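Local coordinates for carbohydrate-binding protein (Flavonifractor plautii, PDB 6N1B), which probably removes the acetyl group from the N-acetylgalactosamine of the blood group A antigen, a step towards converting A to universal O type blood, at residues G34-F38 against R388-A392; Q51-V57 against A71-V77; D93-W97 against M352-Y356. All coordinates share one frame; numbering follows the deposited sequence.

Contact 1 of 3, residues G34-F38 against R388-A392; sequences GYQDF and RIGYA
One face of the Y35 ring carries the aliphatic arm of R388: CG of R388 stands 3.8 Å from the Y35 ring centroid, almost on the normal, a CH-pi contact. The arginine chain bends at chi2 (-63°) and runs on across the ring, which brings the Y35 hydroxyl over a face of the guanidinium, OH 3.2 Å from NE of R388. The two planes lie only 16° apart, and the approach angle is wrong for a hydrogen bond. The polar ends are held elsewhere, OH of Y35 by A369 O and NH1 of R388 by D49 O. The F38 ring takes CD1 of I389 over the centre of one face, 4.0 Å from its centroid, while CG2 of the same isoleucine touches CE1 at 3.6 Å. At the edge of this ring, in its plane, lies Q36 O. The amide of Q36 lies almost parallel to the Y391 ring plane, with NE2 3.5 Å from Y391 CB; its OE1 is taken by W97 NE1.

One direct backbone bond joins the segments, Q36 N to I389 O (2.9 Å), nearly straight and in the carbonyl plane. Two waters flank it: one connects G34 O with Y391 N, the other Q36 O with I389 N at 2.8 Å to each, so the loop is tied to the strand edge without forming a regular ladder. The preceding strand 30-31 pairs with the same strand 385-395, and this union of N-terminal chain and last blade is consistent with the ring closure seen in beta-propellers, here apparently with five blades.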
loop_
_atom_site.group_PDB
_atom_site.type_symbol
_atom_site.label_atom_id
_atom_site.label_comp_id
_atom_site.label_asym_id
_atom_site.label_seq_id
_atom_site.Cartn_x
_atom_site.Cartn_y
_atom_site.Cartn_z
ATOM N N GLY A 34 13.982 -0.815 14.940
ATOM C CA GLY A 34 13.462 -2.153 14.590
ATOM C C GLY A 34 12.345 -2.030 13.515
ATOM O O GLY A 34 12.413 -1.097 12.688
ATOM N N TYR A 35 11.426 -2.960 13.567
ATOM C CA TYR A 35 10.335 -2.976 12.622
ATOM C C TYR A 35 9.111 -3.582 13.274
ATOM O O TYR A 35 9.156 -3.782 14.515
ATOM C CB TYR A 35 10.731 -3.554 11.262
ATOM C CG TYR A 35 11.258 -4.963 11.370
ATOM C CD1 TYR A 35 10.418 -6.070 11.593
ATOM C CD2 TYR A 35 12.630 -5.218 11.275
ATOM C CE1 TYR A 35 10.948 -7.390 11.678
ATOM C CE2 TYR A 35 13.142 -6.541 11.395
ATOM C CZ TYR A 35 12.306 -7.610 11.569
ATOM O OH TYR A 35 12.770 -8.889 11.695
ATOM N N GLN A 36 7.997 -3.787 12.541
ATOM C CA GLN A 36 6.776 -4.281 13.161
ATOM C C GLN A 36 6.582 -5.684 12.749
ATOM O O GLN A 36 6.886 -6.130 11.647
ATOM C CB GLN A 36 5.569 -3.399 12.785
ATOM C CG GLN A 36 5.664 -2.034 13.423
ATOM C CD GLN A 36 4.452 -1.167 13.238
ATOM O OE1 GLN A 36 3.543 -1.487 12.489
ATOM N NE2 GLN A 36 4.474 0.011 13.884
ATOM N N ASP A 37 6.049 -6.513 13.687
ATOM C CA ASP A 37 5.814 -7.935 13.387
ATOM C C ASP A 37 4.505 -8.154 12.670
ATOM O O ASP A 37 3.457 -7.980 13.224
ATOM C CB ASP A 37 5.899 -8.770 14.652
ATOM C CG ASP A 37 7.270 -8.824 15.156
ATOM O OD1 ASP A 37 8.253 -9.214 14.453
ATOM O OD2 ASP A 37 7.441 -8.423 16.319
ATOM N N PHE A 38 4.553 -8.565 11.446
ATOM C CA PHE A 38 3.413 -9.008 10.682
ATOM C C PHE A 38 3.536 -10.501 10.408
ATOM O O PHE A 38 4.625 -10.923 9.984
ATOM C CB PHE A 38 3.270 -8.277 9.353
ATOM C CG PHE A 38 2.845 -6.822 9.419
ATOM C CD1 PHE A 38 3.613 -5.766 9.917
ATOM C CD2 PHE A 38 1.557 -6.497 9.000
ATOM C CE1 PHE A 38 3.131 -4.467 9.975
ATOM C CE2 PHE A 38 1.101 -5.218 9.072
ATOM C CZ PHE A 38 1.871 -4.236 9.560
ATOM N N ARG A 388 10.653 -6.431 4.971
ATOM C CA ARG A 388 9.920 -6.176 6.209
ATOM C C ARG A 388 9.121 -4.866 6.122
ATOM O O ARG A 388 9.302 -4.028 5.212
ATOM C CB ARG A 388 10.923 -5.983 7.410
ATOM C CG ARG A 388 11.868 -7.109 7.737
ATOM C CD ARG A 388 11.170 -8.390 8.185
ATOM N NE ARG A 388 12.206 -9.342 8.541
ATOM C CZ ARG A 388 12.027 -10.626 8.718
ATOM N NH1 ARG A 388 10.809 -11.181 8.587
ATOM N NH2 ARG A 388 13.082 -11.402 9.031
ATOM N N ILE A 389 8.259 -4.680 7.134
ATOM C CA ILE A 389 7.473 -3.452 7.334
ATOM C C ILE A 389 7.819 -2.865 8.672
ATOM O O ILE A 389 7.770 -3.571 9.708
ATOM C CB ILE A 389 5.935 -3.771 7.319
ATOM C CG1 ILE A 389 5.514 -4.265 5.937
ATOM C CG2 ILE A 389 5.138 -2.553 7.728
ATOM C CD1 ILE A 389 4.131 -4.975 5.945
ATOM N N GLY A 390 8.149 -1.571 8.656
ATOM C CA GLY A 390 8.421 -0.776 9.843
ATOM C C GLY A 390 7.604 0.503 9.919
ATOM O O GLY A 390 6.556 0.563 9.270
ATOM N N TYR A 391 8.096 1.497 10.667
ATOM C CA TYR A 391 7.320 2.640 10.973
ATOM C C TYR A 391 8.189 3.839 11.159
ATOM O O TYR A 391 9.321 3.769 11.694
ATOM C CB TYR A 391 6.513 2.377 12.271
ATOM C CG TYR A 391 5.588 3.507 12.706
ATOM C CD1 TYR A 391 4.366 3.737 12.104
ATOM C CD2 TYR A 391 5.989 4.374 13.716
ATOM C CE1 TYR A 391 3.570 4.812 12.455
ATOM C CE2 TYR A 391 5.143 5.459 14.101
ATOM C CZ TYR A 391 3.926 5.624 13.461
ATOM O OH TYR A 391 3.120 6.725 13.858
ATOM N N ALA A 392 7.692 5.026 10.719
ATOM C CA ALA A 392 8.330 6.306 10.930
ATOM C C ALA A 392 7.271 7.361 11.186
ATOM O O ALA A 392 6.131 7.204 10.781
ATOM C CB ALA A 392 9.153 6.607 9.697
HETATM O O HOH W 1 10.641 0.856 12.085
HETATM O O HOH W 2 7.865 -6.674 9.090
#

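Contact 2 of 3, residues Q51-V57 against A71-V77; sequences QVTHPDV and AVYTPNV. With CA (calcium ion), chain D.
Strands 52-57 and 71-75 run antiparallel, at 152°, with T53-T74 and D56-V72 as hydrogen-bonded pairs and a beta bulge between them that shifts the register by one residue. The side chains of T53, T74, D56 and V72 share a face: T53 CG2 abuts T74 OG1, and V72 CG1 packs on D56 CB at 3.8 Å. V57 CG2 meets A71 CB on the other face. Separately, CG1 of V52 lies 3.8 Å from CE2 of Y73, oblique to the ring. D56 grips calcium with both carboxylate oxygens, OD1 at 2.4 Å and OD2 at 2.6 Å. Four waters also bind the ion, one of them hydrogen-bonded to V57 O, and R336 NH1 holds D56 OD1.

In the ladder T53 N reaches T74 O at 2.9 Å and D56 N reaches V72 O at 2.8 Å, each bond returned by its partner. H54 enters the bulge with a positive phi of 52°, and a water bridges its carbonyl O to T74 OG1, 2.7 Å from H54 O. Farther on, N76 N binds Q51 O from well above the carbonyl plane.

D122 and D274, on strands 116-126 and 269-278, complete the site, so the ion joins the innermost strands of three propeller blades. Strand 87-91 flanks 67-75 on the side away from 52-60, and V52 packs on I389 of strand 385-395.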
loop_
_atom_site.group_PDB
_atom_site.type_symbol
_atom_site.label_atom_id
_atom_site.label_comp_id
_atom_site.label_asym_id
_atom_site.label_seq_id
_atom_site.Cartn_x
_atom_site.Cartn_y
_atom_site.Cartn_z
ATOM N N GLN A 51 8.420 -12.537 6.189
ATOM C CA GLN A 51 8.791 -11.462 5.287
ATOM C C GLN A 51 7.506 -10.883 4.613
ATOM O O GLN A 51 6.686 -11.668 4.138
ATOM C CB GLN A 51 9.824 -11.911 4.263
ATOM C CG GLN A 51 11.143 -12.378 4.885
ATOM C CD GLN A 51 12.115 -12.764 3.834
ATOM O OE1 GLN A 51 12.496 -11.880 3.044
ATOM N NE2 GLN A 51 12.501 -14.032 3.763
ATOM N N VAL A 52 7.466 -9.543 4.578
ATOM C CA VAL A 52 6.235 -8.868 4.265
ATOM C C VAL A 52 6.580 -7.524 3.596
ATOM O O VAL A 52 7.648 -6.944 3.815
ATOM C CB VAL A 52 5.348 -8.608 5.494
ATOM C CG1 VAL A 52 4.725 -9.916 6.032
ATOM C CG2 VAL A 52 6.124 -7.904 6.610
ATOM N N THR A 53 5.590 -7.044 2.760
ATOM C CA THR A 53 5.738 -5.750 2.082
ATOM C C THR A 53 4.413 -5.113 1.831
ATOM O O THR A 53 3.351 -5.728 1.984
ATOM C CB THR A 53 6.580 -5.996 0.752
ATOM O OG1 THR A 53 7.068 -4.750 0.302
ATOM C CG2 THR A 53 5.723 -6.644 -0.293
ATOM N N HIS A 54 4.531 -3.869 1.385
ATOM C CA HIS A 54 3.367 -3.160 0.865
ATOM C C HIS A 54 2.143 -3.144 1.803
ATOM O O HIS A 54 1.054 -3.636 1.489
ATOM C CB HIS A 54 2.993 -3.666 -0.518
ATOM C CG HIS A 54 2.127 -2.781 -1.371
ATOM N ND1 HIS A 54 0.810 -2.374 -1.138
ATOM C CD2 HIS A 54 2.548 -2.321 -2.601
ATOM C CE1 HIS A 54 0.477 -1.654 -2.244
ATOM N NE2 HIS A 54 1.503 -1.603 -3.082
ATOM N N PRO A 55 2.350 -2.569 3.003
ATOM C CA PRO A 55 1.237 -2.416 3.874
ATOM C C PRO A 55 0.246 -1.395 3.311
ATOM O O PRO A 55 0.671 -0.432 2.682
ATOM C CB PRO A 55 1.819 -1.910 5.185
ATOM C CG PRO A 55 3.000 -1.094 4.683
ATOM C CD PRO A 55 3.553 -1.878 3.521
ATOM N N ASP A 56 -1.006 -1.496 3.777
ATOM C CA ASP A 56 -1.971 -0.406 3.667
ATOM C C ASP A 56 -2.823 -0.353 4.955
ATOM O O ASP A 56 -3.465 -1.399 5.256
ATOM C CB ASP A 56 -2.821 -0.494 2.410
ATOM C CG ASP A 56 -3.415 0.878 2.116
ATOM O OD1 ASP A 56 -2.666 1.873 2.032
ATOM O OD2 ASP A 56 -4.690 0.987 2.071
ATOM N N VAL A 57 -2.695 0.778 5.648
ATOM C CA VAL A 57 -3.303 0.847 6.953
ATOM C C VAL A 57 -4.515 1.771 6.919
ATOM O O VAL A 57 -4.483 2.807 6.240
ATOM C CB VAL A 57 -2.257 1.391 7.951
ATOM C CG1 VAL A 57 -2.833 1.550 9.343
ATOM C CG2 VAL A 57 -1.091 0.414 8.058
ATOM N N ALA A 71 -5.109 -3.385 8.793
ATOM C CA ALA A 71 -4.125 -3.327 7.753
ATOM C C ALA A 71 -4.315 -4.510 6.823
ATOM O O ALA A 71 -4.551 -5.644 7.244
ATOM C CB ALA A 71 -2.695 -3.262 8.303
ATOM N N VAL A 72 -4.086 -4.237 5.523
ATOM C CA VAL A 72 -3.864 -5.307 4.536
ATOM C C VAL A 72 -2.401 -5.252 4.098
ATOM O O VAL A 72 -1.790 -4.174 4.145
ATOM C CB VAL A 72 -4.846 -5.144 3.360
ATOM C CG1 VAL A 72 -4.578 -3.857 2.522
ATOM C CG2 VAL A 72 -4.879 -6.429 2.448
ATOM N N TYR A 73 -1.838 -6.380 3.747
ATOM C CA TYR A 73 -0.450 -6.425 3.378
ATOM C C TYR A 73 -0.234 -7.726 2.598
ATOM O O TYR A 73 -1.131 -8.574 2.470
ATOM C CB TYR A 73 0.468 -6.404 4.639
ATOM C CG TYR A 73 0.286 -7.576 5.565
ATOM C CD1 TYR A 73 -0.848 -7.684 6.390
ATOM C CD2 TYR A 73 1.149 -8.614 5.579
ATOM C CE1 TYR A 73 -1.057 -8.773 7.159
ATOM C CE2 TYR A 73 0.929 -9.763 6.382
ATOM C CZ TYR A 73 -0.163 -9.778 7.168
ATOM O OH TYR A 73 -0.405 -10.874 7.988
ATOM N N THR A 74 0.990 -7.892 2.055
ATOM C CA THR A 74 1.318 -9.186 1.363
ATOM C C THR A 74 2.656 -9.681 1.871
ATOM O O THR A 74 3.653 -8.952 1.817
ATOM C CB THR A 74 1.451 -8.970 -0.130
ATOM O OG1 THR A 74 2.258 -7.794 -0.392
ATOM C CG2 THR A 74 0.133 -8.797 -0.804
ATOM N N PRO A 75 2.721 -10.934 2.290
ATOM C CA PRO A 75 3.998 -11.551 2.386
ATOM C C PRO A 75 4.764 -11.443 1.125
ATOM O O PRO A 75 4.204 -11.314 0.024
ATOM C CB PRO A 75 3.649 -13.079 2.637
ATOM C CG PRO A 75 2.267 -12.994 3.274
ATOM C CD PRO A 75 1.618 -11.890 2.503
ATOM N N ASN A 76 6.106 -11.521 1.167
ATOM C CA ASN A 76 6.905 -11.676 -0.051
ATOM C C ASN A 76 8.284 -12.174 0.301
ATOM O O ASN A 76 8.796 -11.864 1.375
ATOM C CB ASN A 76 7.002 -10.384 -0.871
ATOM C CG ASN A 76 7.212 -10.651 -2.353
ATOM O OD1 ASN A 76 6.855 -11.717 -2.857
ATOM N ND2 ASN A 76 7.829 -9.624 -3.045
ATOM N N VAL A 77 8.888 -12.919 -0.643
ATOM C CA VAL A 77 10.298 -13.341 -0.570
ATOM C C VAL A 77 10.919 -13.142 -1.938
ATOM O O VAL A 77 10.189 -13.099 -2.944
ATOM C CB VAL A 77 10.389 -14.849 -0.124
ATOM C CG1 VAL A 77 9.764 -15.040 1.251
ATOM C CG2 VAL A 77 9.820 -15.777 -1.133
HETATM CA CA CA D . -4.411 3.433 1.351
HETATM O O HOH W 3 0.196 -5.558 -0.238
HETATM O O HOH W 4 -5.800 3.071 3.724
HETATM O O HOH W 5 -3.687 4.852 3.071
HETATM O O HOH W 6 -5.412 5.187 0.055
HETATM O O HOH W 7 -6.778 3.011 0.912
#

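Contact 3 of 3, residues D93-W97 against M352-Y356; sequences DGVHW and MRVWY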
loop_
_atom_site.group_PDB
_atom_site.type_symbol
_atom_site.label_atom_id
_atom_site.label_comp_id
_atom_site.label_asym_id
_atom_site.label_seq_id
_atom_site.Cartn_x
_atom_site.Cartn_y
_atom_site.Cartn_z
ATOM N N ASP A 93 -3.238 -0.163 18.484
ATOM C CA ASP A 93 -2.215 0.843 18.625
ATOM C C ASP A 93 -1.405 1.210 17.352
ATOM O O ASP A 93 -0.632 2.160 17.368
ATOM C CB ASP A 93 -1.288 0.507 19.805
ATOM C CG ASP A 93 -0.528 -0.808 19.662
ATOM O OD1 ASP A 93 -0.503 -1.407 18.577
ATOM O OD2 ASP A 93 -0.004 -1.277 20.698
ATOM N N GLY A 94 -1.584 0.470 16.262
ATOM C CA GLY A 94 -0.727 0.690 15.115
ATOM C C GLY A 94 0.676 0.166 15.195
ATOM O O GLY A 94 1.454 0.510 14.357
ATOM N N VAL A 95 0.933 -0.707 16.177
ATOM C CA VAL A 95 2.201 -1.259 16.437
ATOM C C VAL A 95 2.203 -2.765 16.552
ATOM O O VAL A 95 3.035 -3.456 15.942
ATOM C CB VAL A 95 2.907 -0.608 17.677
ATOM C CG1 VAL A 95 4.239 -1.277 18.029
ATOM C CG2 VAL A 95 3.089 0.878 17.479
ATOM N N HIS A 96 1.332 -3.233 17.430
ATOM C CA HIS A 96 1.202 -4.649 17.698
ATOM C C HIS A 96 0.002 -5.163 16.930
ATOM O O HIS A 96 -1.133 -4.763 17.213
ATOM C CB HIS A 96 1.026 -4.875 19.216
ATOM C CG HIS A 96 2.127 -4.257 20.003
ATOM N ND1 HIS A 96 2.007 -3.032 20.603
ATOM C CD2 HIS A 96 3.414 -4.664 20.180
ATOM C CE1 HIS A 96 3.167 -2.761 21.213
ATOM N NE2 HIS A 96 4.038 -3.741 20.963
ATOM N N TRP A 97 0.200 -6.005 15.960
ATOM C CA TRP A 97 -0.837 -6.436 15.027
ATOM C C TRP A 97 -1.223 -7.870 15.384
ATOM O O TRP A 97 -0.350 -8.716 15.714
ATOM C CB TRP A 97 -0.259 -6.385 13.613
ATOM C CG TRP A 97 0.078 -5.003 13.161
ATOM C CD1 TRP A 97 1.310 -4.400 13.194
ATOM C CD2 TRP A 97 -0.834 -4.017 12.712
ATOM N NE1 TRP A 97 1.231 -3.082 12.827
ATOM C CE2 TRP A 97 -0.086 -2.810 12.490
ATOM C CE3 TRP A 97 -2.216 -3.982 12.500
ATOM C CZ2 TRP A 97 -0.703 -1.664 12.009
ATOM C CZ3 TRP A 97 -2.766 -2.859 11.997
ATOM C CH2 TRP A 97 -2.055 -1.684 11.783
ATOM N N MET A 352 2.356 13.048 10.974
ATOM C CA MET A 352 2.447 12.110 9.846
ATOM C C MET A 352 2.871 10.749 10.432
ATOM O O MET A 352 4.004 10.646 10.962
ATOM C CB MET A 352 3.424 12.611 8.843
ATOM C CG MET A 352 2.795 13.674 8.030
ATOM S SD MET A 352 1.594 13.268 6.792
ATOM C CE MET A 352 2.604 12.541 5.530
ATOM N N ARG A 353 2.028 9.745 10.260
ATOM C CA ARG A 353 2.253 8.358 10.730
ATOM C C ARG A 353 2.472 7.509 9.509
ATOM O O ARG A 353 1.558 7.433 8.684
ATOM C CB ARG A 353 1.145 7.873 11.593
ATOM C CG ARG A 353 0.892 8.756 12.836
ATOM C CD ARG A 353 -0.164 8.211 13.741
ATOM N NE ARG A 353 0.231 6.951 14.331
ATOM C CZ ARG A 353 -0.599 6.232 15.068
ATOM N NH1 ARG A 353 -1.785 6.627 15.331
ATOM N NH2 ARG A 353 -0.198 5.017 15.588
ATOM N N VAL A 354 3.651 6.868 9.375
ATOM C CA VAL A 354 4.022 6.206 8.133
ATOM C C VAL A 354 4.399 4.797 8.404
ATOM O O VAL A 354 5.422 4.528 9.105
ATOM C CB VAL A 354 5.107 6.948 7.353
ATOM C CG1 VAL A 354 5.442 6.242 6.055
ATOM C CG2 VAL A 354 4.686 8.436 7.149
ATOM N N TRP A 355 3.698 3.826 7.882
ATOM C CA TRP A 355 4.056 2.364 7.899
ATOM C C TRP A 355 4.769 2.141 6.617
ATOM O O TRP A 355 4.186 2.194 5.523
ATOM C CB TRP A 355 2.811 1.513 8.093
ATOM C CG TRP A 355 2.164 1.671 9.445
ATOM C CD1 TRP A 355 2.376 0.845 10.494
ATOM C CD2 TRP A 355 1.237 2.691 9.897
ATOM N NE1 TRP A 355 1.663 1.337 11.572
ATOM C CE2 TRP A 355 0.929 2.430 11.232
ATOM C CE3 TRP A 355 0.603 3.799 9.288
ATOM C CZ2 TRP A 355 0.099 3.249 11.968
ATOM C CZ3 TRP A 355 -0.235 4.575 9.989
ATOM C CH2 TRP A 355 -0.479 4.310 11.339
ATOM N N TYR A 356 6.120 1.967 6.681
ATOM C CA TYR A 356 6.937 1.831 5.502
ATOM C C TYR A 356 7.443 0.453 5.308
ATOM O O TYR A 356 7.916 -0.170 6.274
ATOM C CB TYR A 356 8.080 2.865 5.448
ATOM C CG TYR A 356 9.311 2.641 6.312
ATOM C CD1 TYR A 356 9.344 3.097 7.634
ATOM C CD2 TYR A 356 10.412 2.117 5.799
ATOM C CE1 TYR A 356 10.526 2.996 8.410
ATOM C CE2 TYR A 356 11.590 2.042 6.512
ATOM C CZ TYR A 356 11.689 2.481 7.784
ATOM O OH TYR A 356 12.821 2.443 8.528
HETATM O O HOH W 8 2.220 3.427 15.028
#
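W355 on strand 351-361 meets G94 in an Asx turn that starts at D93 and lies just after the outer strand of the first propeller blade; the contact thus joins that blade to the last one. Hydrogen bonds dominate. NE1 of the W355 indole donates to G94 O at 2.9 Å with an N-H...O angle of 167°, the acceptor lying in the ring plane, so the bond helps to fix the indole's rotation. R353 adds a weak bond from NH2 to D93 O, long at 3.4 Å, and a water joins the same NH2 to G94 O. A bend at chi3 (65°) carries the guanidinium alongside W355, whose CH2 lies over one of its faces. R353 is also anchored outside the contact, by Y391 OH at NE and by a salt bridge from NH1 to E342.

Aromatic packing is the second component. W97 turns its edge toward the face of W355 in an offset edge-to-face pair, with planes at 72° and W97 CZ2 3.8 Å from W355 NE1. The W97 ring also stacks on F38.

Within the turn, the D93 carboxylate binds the backbone that follows it and the H96 ring. OD1 accepts from both V95 N, above the carboxylate plane, and H96 N, while OD2 receives ND1 of H96 on its syn side, 2.7 Å away and in the imidazole plane.

From the N terminus, the chain first passes the loop 34-38, whose partner strand comes some 350 residues later, so contact 1 closes a loop spanning nearly the whole propeller. Contact 2 is the short hairpin closure within the first blade, and contact 3 opens just after it, at 93-97, and closes at 352-356; the two follow in series and both nest inside contact 1. Contacts 1 and 3 end on neighbouring strands of the last blade, with G390 N and Y356 O probably hydrogen-bonded between them. Side chains bridge the rest: I389 packs on P55, F38 on Y73, and V57 lies against W355, fastening first blade to last.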